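PDB 4CEK: regulator of nonsense transcripts 2 from Homo sapiens, which acts as the factor UPF2 in nonsense-mediated mRNA decay, represented here by the second of its three MIF4G domains. Local coordinates for residues A[119-124]-A[135-140]; A[25-30]-A[141-146]; A[15-20]-A[172-177]. One frame throughout, in Å; residues are numbered along the deposited sequence.

Overall arrangement
The chain is built of helices with no strands, as expected of a MIF4G domain; contacts 2 and 3 lay the N-terminal segment against helices 131-144 and 169-179, while contact 1 pairs helices 110-124 and 131-144. Contacts 1 and 2 share helix 131-144, the first on its middle and the second on its C-terminal end, with centres about 13 Å apart; F121 of contact 1 packs on F141 and M145 of contact 2. Contact 3, between helices 13-19 and 169-179, lies about 16 Å from contact 1, joined to it by the D135-R174 salt bridge. Along the chain contact 3 spans contact 2, which spans contact 1; the outer two bring together residues far apart in sequence.

Contact 1 of 3, residues A[119-124]-A[135-140]; sequences DAFLQQ and DKAAMD
F121 presents its ring edge to A137 and comes alongside D140, joining helices 110-124 and 131-144. These consecutive helices form an antiparallel helical hairpin, the basic packing unit of a MIF4G domain. In the segments 119-124 and 135-140 their axes come no closer than 11.7 Å and run at an angle of 164°, a wide spacing that is bridged largely by the aromatic side chain. F121 holds CG anti to its own nitrogen (chi1 176°), which sends the ring straight across the gap. Its far end reaches the backbone of the partner helix: CZ of F121 lies 3.3 Å from A137 O, and this oxygen sits at the ring edge, near the ring plane. The positive ring hydrogens probably find this a mildly favourable neighbour. The same CZ of F121 touches A137 CB at 3.9 Å, so one small residue offers both a carbonyl and a methyl to the ring.

D140 runs past F121 in the opposite direction, its carboxylate turned 80° from the ring plane. OD2 of D140 approaches F121 CD1 at 3.6 Å, while OD1 bonds to N144 ND2 one turn on. M145 packs against F121 CB, at the root of the side chain, and F141 meets the CE2 side of the ring. Replacing F121 by alanine would probably open a gap in front of A137 and leave F141 without its ring neighbour. The placement of the Q124 amide is doubtful, but as modelled its OE1 comes within 4.2 Å of A137 CB.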
loop_
_atom_site.group_PDB
_atom_site.type_symbol
_atom_site.label_atom_id
_atom_site.label_comp_id
_atom_site.label_asym_id
_atom_site.label_seq_id
_atom_site.Cartn_x
_atom_site.Cartn_y
_atom_site.Cartn_z
ATOM N N ASP A 119 -13.597 18.325 -2.596
ATOM C CA ASP A 119 -13.342 18.296 -1.171
ATOM C C ASP A 119 -14.401 17.446 -0.479
ATOM O O ASP A 119 -14.111 16.786 0.515
ATOM C CB ASP A 119 -13.308 19.719 -0.594
ATOM C CG ASP A 119 -12.073 20.519 -1.049
ATOM O OD1 ASP A 119 -11.264 20.035 -1.899
ATOM O OD2 ASP A 119 -11.914 21.659 -0.545
ATOM N N ALA A 120 -15.621 17.450 -1.014
ATOM C CA ALA A 120 -16.673 16.557 -0.536
ATOM C C ALA A 120 -16.275 15.119 -0.781
ATOM O O ALA A 120 -16.435 14.248 0.087
ATOM C CB ALA A 120 -18.005 16.829 -1.261
ATOM N N PHE A 121 -15.832 14.877 -2.012
ATOM C CA PHE A 121 -15.491 13.534 -2.484
ATOM C C PHE A 121 -14.383 12.935 -1.631
ATOM O O PHE A 121 -14.536 11.837 -1.113
ATOM C CB PHE A 121 -15.044 13.589 -3.945
ATOM C CG PHE A 121 -14.602 12.284 -4.473
ATOM C CD1 PHE A 121 -15.535 11.355 -4.929
ATOM C CD2 PHE A 121 -13.245 11.953 -4.493
ATOM C CE1 PHE A 121 -15.109 10.125 -5.415
ATOM C CE2 PHE A 121 -12.823 10.728 -4.994
ATOM C CZ PHE A 121 -13.747 9.813 -5.441
ATOM N N LEU A 122 -13.289 13.679 -1.470
ATOM C CA LEU A 122 -12.153 13.215 -0.671
ATOM C C LEU A 122 -12.593 12.935 0.757
ATOM O O LEU A 122 -12.249 11.902 1.316
ATOM C CB LEU A 122 -11.001 14.219 -0.659
ATOM C CG LEU A 122 -10.387 14.608 -2.011
ATOM C CD1 LEU A 122 -9.221 15.587 -1.804
ATOM C CD2 LEU A 122 -9.953 13.406 -2.831
ATOM N N GLN A 123 -13.389 13.825 1.334
ATOM C CA GLN A 123 -13.837 13.639 2.720
ATOM C C GLN A 123 -14.776 12.426 2.906
ATOM O O GLN A 123 -15.017 12.004 4.031
ATOM C CB GLN A 123 -14.440 14.936 3.281
ATOM C CG GLN A 123 -13.373 16.002 3.564
ATOM C CD GLN A 123 -13.928 17.378 3.949
ATOM O OE1 GLN A 123 -14.627 18.028 3.164
ATOM N NE2 GLN A 123 -13.589 17.839 5.157
ATOM N N GLN A 124 -15.249 11.850 1.802
ATOM C CA GLN A 124 -16.157 10.684 1.813
ATOM C C GLN A 124 -15.418 9.334 1.589
ATOM O O GLN A 124 -15.943 8.265 1.918
ATOM C CB GLN A 124 -17.271 10.920 0.758
ATOM C CG GLN A 124 -17.815 9.715 -0.002
ATOM C CD GLN A 124 -16.977 9.299 -1.240
ATOM O OE1 GLN A 124 -17.276 8.278 -1.871
ATOM N NE2 GLN A 124 -15.952 10.084 -1.597
ATOM N N ASP A 135 -15.586 1.127 -6.108
ATOM C CA ASP A 135 -15.756 1.180 -7.569
ATOM C C ASP A 135 -16.624 2.380 -8.007
ATOM O O ASP A 135 -16.316 3.043 -8.992
ATOM C CB ASP A 135 -16.338 -0.143 -8.098
ATOM C CG ASP A 135 -15.313 -1.323 -8.052
ATOM O OD1 ASP A 135 -14.143 -1.088 -7.695
ATOM O OD2 ASP A 135 -15.674 -2.486 -8.382
ATOM N N LYS A 136 -17.684 2.680 -7.264
ATOM C CA LYS A 136 -18.506 3.875 -7.539
ATOM C C LYS A 136 -17.689 5.153 -7.445
ATOM O O LYS A 136 -17.806 6.051 -8.292
ATOM C CB LYS A 136 -19.709 3.969 -6.587
ATOM C CG LYS A 136 -20.922 3.180 -7.059
ATOM C CD LYS A 136 -21.991 3.032 -5.969
ATOM C CE LYS A 136 -23.152 2.140 -6.418
ATOM N NZ LYS A 136 -23.519 1.111 -5.400
ATOM N N ALA A 137 -16.874 5.232 -6.402
ATOM C CA ALA A 137 -16.005 6.385 -6.176
ATOM C C ALA A 137 -15.077 6.621 -7.374
ATOM O O ALA A 137 -14.843 7.771 -7.785
ATOM C CB ALA A 137 -15.204 6.194 -4.890
ATOM N N ALA A 138 -14.559 5.529 -7.925
ATOM C CA ALA A 138 -13.744 5.576 -9.118
ATOM C C ALA A 138 -14.523 6.109 -10.333
ATOM O O ALA A 138 -13.984 6.894 -11.114
ATOM C CB ALA A 138 -13.177 4.199 -9.427
ATOM N N MET A 139 -15.766 5.676 -10.520
ATOM C CA MET A 139 -16.558 6.151 -11.668
ATOM C C MET A 139 -16.861 7.631 -11.493
ATOM O O MET A 139 -16.688 8.427 -12.417
ATOM C CB MET A 139 -17.826 5.321 -11.847
ATOM C CG MET A 139 -17.567 3.956 -12.480
ATOM S SD MET A 139 -18.959 2.782 -12.592
ATOM C CE MET A 139 -19.301 2.413 -10.878
ATOM N N ASP A 140 -17.248 8.004 -10.281
ATOM C CA ASP A 140 -17.551 9.393 -9.954
ATOM C C ASP A 140 -16.354 10.313 -10.223
ATOM O O ASP A 140 -16.494 11.379 -10.823
ATOM C CB ASP A 140 -18.011 9.484 -8.483
ATOM C CG ASP A 140 -18.454 10.869 -8.076
ATOM O OD1 ASP A 140 -18.715 11.702 -8.974
ATOM O OD2 ASP A 140 -18.562 11.135 -6.847
#

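Contact 2 of 3, residues A[25-30]-A[141-146]; sequences KAFVPA and FCMNMN
A Met-aromatic contact between M143 and F27 fastens a loop to the surface of the MIF4G helical fold, helped by a weak hydrogen bond from N146 to A30. Segment 25-30 has no regular structure and belongs to the chain leading away from helix 13-19, whereas 141-146 is the C-terminal end of helix 131-144 and the turn that follows. The meeting place is peripheral: its centre lies about 24 Å from the centre of the chain.

The sulfur of M143 sits squarely above the F27 ring: SD lies 4.2 Å from the ring centroid and only 9° off the normal, which puts it over the middle of the face rather than at the rim. M143 starts out along the flank of its helix, and the bend of its chain then swings the thioether over to the loop. Past the sulfur, the terminal methyl turns away from the ring and toward V28, with M143 CE 4.4 Å from V28 CG2. F27 and V28 therefore take successive parts of one flexible side chain. The ring of F27 also leans on M139, one turn back along the helix, although it is poorly ordered, in keeping with a loose surface grip.

At the other end of the contact N146 uses both sides of its amide. OD1 receives a bond from R151 NH1, at the start of the next helix, leaving the nitrogen for the loop. With CG anti to the backbone nitrogen (chi1 -165°), N146 ND2 extends to A30 O, 3.2 Å away, where the N-H approaches at a bent 129°.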
loop_
_atom_site.group_PDB
_atom_site.type_symbol
_atom_site.label_atom_id
_atom_site.label_comp_id
_atom_site.label_asym_id
_atom_site.label_seq_id
_atom_site.Cartn_x
_atom_site.Cartn_y
_atom_site.Cartn_z
ATOM N N LYS A 25 -11.956 2.173 -18.983
ATOM C CA LYS A 25 -11.480 2.754 -20.254
ATOM C C LYS A 25 -12.595 2.821 -21.302
ATOM O O LYS A 25 -12.488 3.564 -22.275
ATOM C CB LYS A 25 -10.227 2.053 -20.819
ATOM C CG LYS A 25 -9.215 3.055 -21.394
ATOM C CD LYS A 25 -8.321 2.498 -22.496
ATOM C CE LYS A 25 -7.539 3.621 -23.181
ATOM N NZ LYS A 25 -7.034 3.258 -24.541
ATOM N N ALA A 26 -13.673 2.072 -21.084
ATOM C CA ALA A 26 -14.869 2.204 -21.901
ATOM C C ALA A 26 -15.442 3.654 -21.944
ATOM O O ALA A 26 -16.163 3.997 -22.889
ATOM C CB ALA A 26 -15.927 1.207 -21.426
ATOM N N PHE A 27 -15.117 4.495 -20.947
ATOM C CA PHE A 27 -15.706 5.861 -20.803
ATOM C C PHE A 27 -15.114 6.956 -21.702
ATOM O O PHE A 27 -14.112 6.736 -22.387
ATOM C CB PHE A 27 -15.603 6.362 -19.345
ATOM C CG PHE A 27 -16.646 5.804 -18.415
ATOM C CD1 PHE A 27 -17.969 5.634 -18.819
ATOM C CD2 PHE A 27 -16.310 5.496 -17.102
ATOM C CE1 PHE A 27 -18.919 5.130 -17.942
ATOM C CE2 PHE A 27 -17.256 4.998 -16.222
ATOM C CZ PHE A 27 -18.562 4.815 -16.641
ATOM N N VAL A 28 -15.758 8.132 -21.665
ATOM C CA VAL A 28 -15.331 9.357 -22.375
ATOM C C VAL A 28 -13.853 9.710 -22.127
ATOM O O VAL A 28 -13.390 9.628 -20.986
ATOM C CB VAL A 28 -16.147 10.596 -21.899
ATOM C CG1 VAL A 28 -15.925 11.784 -22.832
ATOM C CG2 VAL A 28 -17.632 10.282 -21.772
ATOM N N PRO A 29 -13.097 10.080 -23.189
ATOM C CA PRO A 29 -11.841 10.812 -22.936
ATOM C C PRO A 29 -12.092 12.197 -22.301
ATOM O O PRO A 29 -12.430 13.162 -23.004
ATOM C CB PRO A 29 -11.211 10.913 -24.331
ATOM C CG PRO A 29 -11.708 9.688 -25.035
ATOM C CD PRO A 29 -13.122 9.497 -24.546
ATOM N N ALA A 30 -11.931 12.267 -20.973
ATOM C CA ALA A 30 -12.307 13.445 -20.174
ATOM C C ALA A 30 -11.390 13.654 -18.958
ATOM O O ALA A 30 -10.606 12.777 -18.590
ATOM C CB ALA A 30 -13.755 13.321 -19.716
ATOM N N PHE A 141 -15.175 9.907 -9.770
ATOM C CA PHE A 141 -13.974 10.726 -9.938
ATOM C C PHE A 141 -13.597 10.829 -11.418
ATOM O O PHE A 141 -13.283 11.894 -11.931
ATOM C CB PHE A 141 -12.801 10.126 -9.150
ATOM C CG PHE A 141 -11.601 10.988 -9.154
ATOM C CD1 PHE A 141 -10.695 10.897 -10.178
ATOM C CD2 PHE A 141 -11.427 11.962 -8.187
ATOM C CE1 PHE A 141 -9.589 11.744 -10.230
ATOM C CE2 PHE A 141 -10.331 12.815 -8.234
ATOM C CZ PHE A 141 -9.401 12.690 -9.261
ATOM N N CYS A 142 -13.640 9.697 -12.092
ATOM C CA CYS A 142 -13.207 9.598 -13.475
ATOM C C CYS A 142 -14.090 10.432 -14.442
ATOM O O CYS A 142 -13.644 10.831 -15.514
ATOM C CB CYS A 142 -13.196 8.121 -13.877
ATOM S SG CYS A 142 -12.071 7.715 -15.209
ATOM N N MET A 143 -15.325 10.710 -14.037
ATOM C CA MET A 143 -16.309 11.338 -14.903
ATOM C C MET A 143 -16.627 12.788 -14.586
ATOM O O MET A 143 -17.082 13.500 -15.473
ATOM C CB MET A 143 -17.613 10.557 -14.835
ATOM C CG MET A 143 -17.590 9.282 -15.655
ATOM S SD MET A 143 -19.077 9.168 -16.644
ATOM C CE MET A 143 -19.033 10.698 -17.596
ATOM N N ASN A 144 -16.424 13.224 -13.341
ATOM C CA ASN A 144 -16.789 14.587 -12.941
ATOM C C ASN A 144 -15.656 15.437 -12.389
ATOM O O ASN A 144 -15.839 16.649 -12.162
ATOM C CB ASN A 144 -17.911 14.520 -11.905
ATOM C CG ASN A 144 -18.971 13.504 -12.278
ATOM O OD1 ASN A 144 -19.307 13.356 -13.447
ATOM N ND2 ASN A 144 -19.478 12.784 -11.297
ATOM N N MET A 145 -14.490 14.833 -12.159
ATOM C CA MET A 145 -13.462 15.495 -11.330
ATOM C C MET A 145 -12.048 15.380 -11.846
ATOM O O MET A 145 -11.155 15.981 -11.276
ATOM C CB MET A 145 -13.473 14.939 -9.903
ATOM C CG MET A 145 -14.853 14.718 -9.327
ATOM S SD MET A 145 -14.790 13.952 -7.712
ATOM C CE MET A 145 -13.961 15.247 -6.837
ATOM N N ASN A 146 -11.838 14.621 -12.906
ATOM C CA ASN A 146 -10.504 14.413 -13.417
ATOM C C ASN A 146 -9.840 15.720 -13.906
ATOM O O ASN A 146 -10.332 16.421 -14.779
ATOM C CB ASN A 146 -10.527 13.366 -14.518
ATOM C CG ASN A 146 -9.156 12.848 -14.824
ATOM O OD1 ASN A 146 -8.207 13.170 -14.111
ATOM N ND2 ASN A 146 -9.032 12.040 -15.874
#

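Contact 3 of 3, residues A[15-20]-A[172-177]; sequences RNFYEN and YARLVA
R174 reaches from helix 169-179 of the MIF4G domain to the C-terminal end of helix 13-19 and gathers three backbone carbonyls there. Its NH1 donates to F17 O at 2.7 Å, with that oxygen in the guanidinium plane although the nitrogen stands above the carbonyl plane. The same NH1 of R174 bonds N16 O at 3.2 Å, this time on a lone pair, and N16 O also accepts N20 N within the helix. NH2 of R174 takes N20 O at 2.9 Å, in a straighter bond of 149°. The positive group thus sits where the carbonyls of the helix end point, which probably suits the partial negative charge there.

D135 of helix 131-144 pairs with R174 NH2 in a salt bridge, so the guanidinium is fixed from a second helix too. R131 lies close by and adds a weak bond to N20 O.

Outward from the polar cluster, F17 and R174 cross obliquely. The extended start of the arginine, with CG anti to the backbone nitrogen (chi1 -155°), carries CD over one ring face before the chain bends. This is a CH-pi contact; the charged end is too distant for more than a weak cation-pi attraction. The two helix axes are inclined at 47°, 10.6 Å apart at their closest, and R174 CD lies 3.9 Å from F17 CE1, displaced toward the ring's rim.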
loop_
_atom_site.group_PDB
_atom_site.type_symbol
_atom_site.label_atom_id
_atom_site.label_comp_id
_atom_site.label_asym_id
_atom_site.label_seq_id
_atom_site.Cartn_x
_atom_site.Cartn_y
_atom_site.Cartn_z
ATOM N N ARG A 15 -9.853 -13.524 -5.315
ATOM C CA ARG A 15 -9.594 -13.523 -6.744
ATOM C C ARG A 15 -10.339 -12.360 -7.415
ATOM O O ARG A 15 -9.788 -11.706 -8.276
ATOM C CB ARG A 15 -9.978 -14.862 -7.379
ATOM C CG ARG A 15 -9.047 -15.310 -8.492
ATOM C CD ARG A 15 -9.707 -15.369 -9.850
ATOM N NE ARG A 15 -10.531 -16.572 -10.016
ATOM C CZ ARG A 15 -11.872 -16.610 -10.059
ATOM N NH1 ARG A 15 -12.616 -15.503 -9.943
ATOM N NH2 ARG A 15 -12.484 -17.784 -10.221
ATOM N N ASN A 16 -11.570 -12.080 -6.992
ATOM C CA ASN A 16 -12.373 -11.036 -7.632
ATOM C C ASN A 16 -12.016 -9.647 -7.119
ATOM O O ASN A 16 -12.089 -8.656 -7.850
ATOM C CB ASN A 16 -13.877 -11.302 -7.435
ATOM C CG ASN A 16 -14.367 -12.545 -8.187
ATOM O OD1 ASN A 16 -15.084 -13.377 -7.630
ATOM N ND2 ASN A 16 -13.986 -12.669 -9.444
ATOM N N PHE A 17 -11.629 -9.570 -5.859
ATOM C CA PHE A 17 -11.287 -8.288 -5.288
ATOM C C PHE A 17 -9.986 -7.759 -5.921
ATOM O O PHE A 17 -9.836 -6.547 -6.099
ATOM C CB PHE A 17 -11.168 -8.381 -3.768
ATOM C CG PHE A 17 -10.993 -7.048 -3.102
ATOM C CD1 PHE A 17 -12.085 -6.265 -2.807
ATOM C CD2 PHE A 17 -9.726 -6.564 -2.804
ATOM C CE1 PHE A 17 -11.929 -5.027 -2.207
ATOM C CE2 PHE A 17 -9.569 -5.343 -2.185
ATOM C CZ PHE A 17 -10.667 -4.573 -1.893
ATOM N N TYR A 18 -9.087 -8.669 -6.302
ATOM C CA TYR A 18 -7.752 -8.287 -6.742
ATOM C C TYR A 18 -7.605 -8.352 -8.244
ATOM O O TYR A 18 -6.754 -7.679 -8.772
ATOM C CB TYR A 18 -6.658 -9.123 -6.029
ATOM C CG TYR A 18 -6.515 -8.725 -4.583
ATOM C CD1 TYR A 18 -5.958 -7.492 -4.248
ATOM C CD2 TYR A 18 -6.994 -9.531 -3.553
ATOM C CE1 TYR A 18 -5.857 -7.082 -2.935
ATOM C CE2 TYR A 18 -6.894 -9.122 -2.221
ATOM C CZ TYR A 18 -6.327 -7.895 -1.926
ATOM O OH TYR A 18 -6.202 -7.449 -0.635
ATOM N N GLU A 19 -8.443 -9.129 -8.928
ATOM C CA GLU A 19 -8.303 -9.349 -10.357
ATOM C C GLU A 19 -9.465 -8.867 -11.216
ATOM O O GLU A 19 -9.271 -8.667 -12.410
ATOM C CB GLU A 19 -8.094 -10.830 -10.640
ATOM C CG GLU A 19 -7.016 -11.466 -9.783
ATOM C CD GLU A 19 -6.433 -12.717 -10.406
ATOM O OE1 GLU A 19 -7.040 -13.276 -11.338
ATOM O OE2 GLU A 19 -5.349 -13.149 -9.956
ATOM N N ASN A 20 -10.662 -8.710 -10.652
ATOM C CA ASN A 20 -11.822 -8.272 -11.453
ATOM C C ASN A 20 -12.198 -6.842 -11.163
ATOM O O ASN A 20 -12.981 -6.534 -10.248
ATOM C CB ASN A 20 -13.016 -9.218 -11.273
ATOM C CG ASN A 20 -12.777 -10.551 -11.955
ATOM O OD1 ASN A 20 -12.947 -11.615 -11.359
ATOM N ND2 ASN A 20 -12.315 -10.495 -13.203
ATOM N N TYR A 172 -8.496 1.502 -0.939
ATOM C CA TYR A 172 -7.624 2.499 -1.505
ATOM C C TYR A 172 -6.704 1.949 -2.588
ATOM O O TYR A 172 -6.558 2.564 -3.639
ATOM C CB TYR A 172 -6.860 3.197 -0.419
ATOM C CG TYR A 172 -7.701 4.191 0.342
ATOM C CD1 TYR A 172 -9.107 4.210 0.241
ATOM C CD2 TYR A 172 -7.099 5.119 1.172
ATOM C CE1 TYR A 172 -9.866 5.147 0.941
ATOM C CE2 TYR A 172 -7.838 6.048 1.874
ATOM C CZ TYR A 172 -9.216 6.074 1.762
ATOM O OH TYR A 172 -9.912 7.033 2.492
ATOM N N ALA A 173 -6.153 0.768 -2.392
ATOM C CA ALA A 173 -5.398 0.137 -3.463
ATOM C C ALA A 173 -6.272 -0.211 -4.671
ATOM O O ALA A 173 -5.813 -0.142 -5.815
ATOM C CB ALA A 173 -4.661 -1.106 -2.963
ATOM N N ARG A 174 -7.497 -0.674 -4.435
ATOM C CA ARG A 174 -8.401 -1.022 -5.551
ATOM C C ARG A 174 -8.716 0.218 -6.417
ATOM O O ARG A 174 -8.663 0.153 -7.639
ATOM C CB ARG A 174 -9.714 -1.648 -5.059
ATOM C CG ARG A 174 -10.376 -2.536 -6.119
ATOM C CD ARG A 174 -11.643 -3.186 -5.606
ATOM N NE ARG A 174 -12.658 -3.374 -6.655
ATOM C CZ ARG A 174 -12.772 -4.425 -7.464
ATOM N NH1 ARG A 174 -11.940 -5.451 -7.383
ATOM N NH2 ARG A 174 -13.743 -4.461 -8.372
ATOM N N LEU A 175 -9.033 1.328 -5.760
ATOM C CA LEU A 175 -9.250 2.618 -6.418
ATOM C C LEU A 175 -8.091 2.919 -7.363
ATOM O O LEU A 175 -8.294 3.065 -8.566
ATOM C CB LEU A 175 -9.364 3.745 -5.371
ATOM C CG LEU A 175 -9.833 5.124 -5.873
ATOM C CD1 LEU A 175 -11.169 5.021 -6.623
ATOM C CD2 LEU A 175 -9.958 6.052 -4.685
ATOM N N VAL A 176 -6.866 2.929 -6.808
ATOM C CA VAL A 176 -5.682 3.282 -7.562
ATOM C C VAL A 176 -5.529 2.371 -8.771
ATOM O O VAL A 176 -5.287 2.844 -9.868
ATOM C CB VAL A 176 -4.424 3.249 -6.686
ATOM C CG1 VAL A 176 -3.176 3.301 -7.559
ATOM C CG2 VAL A 176 -4.454 4.396 -5.670
ATOM N N ALA A 177 -5.708 1.070 -8.585
ATOM C CA ALA A 177 -5.498 0.131 -9.683
ATOM C C ALA A 177 -6.617 0.230 -10.719
ATOM O O ALA A 177 -6.436 -0.111 -11.894
ATOM C CB ALA A 177 -5.397 -1.281 -9.151
#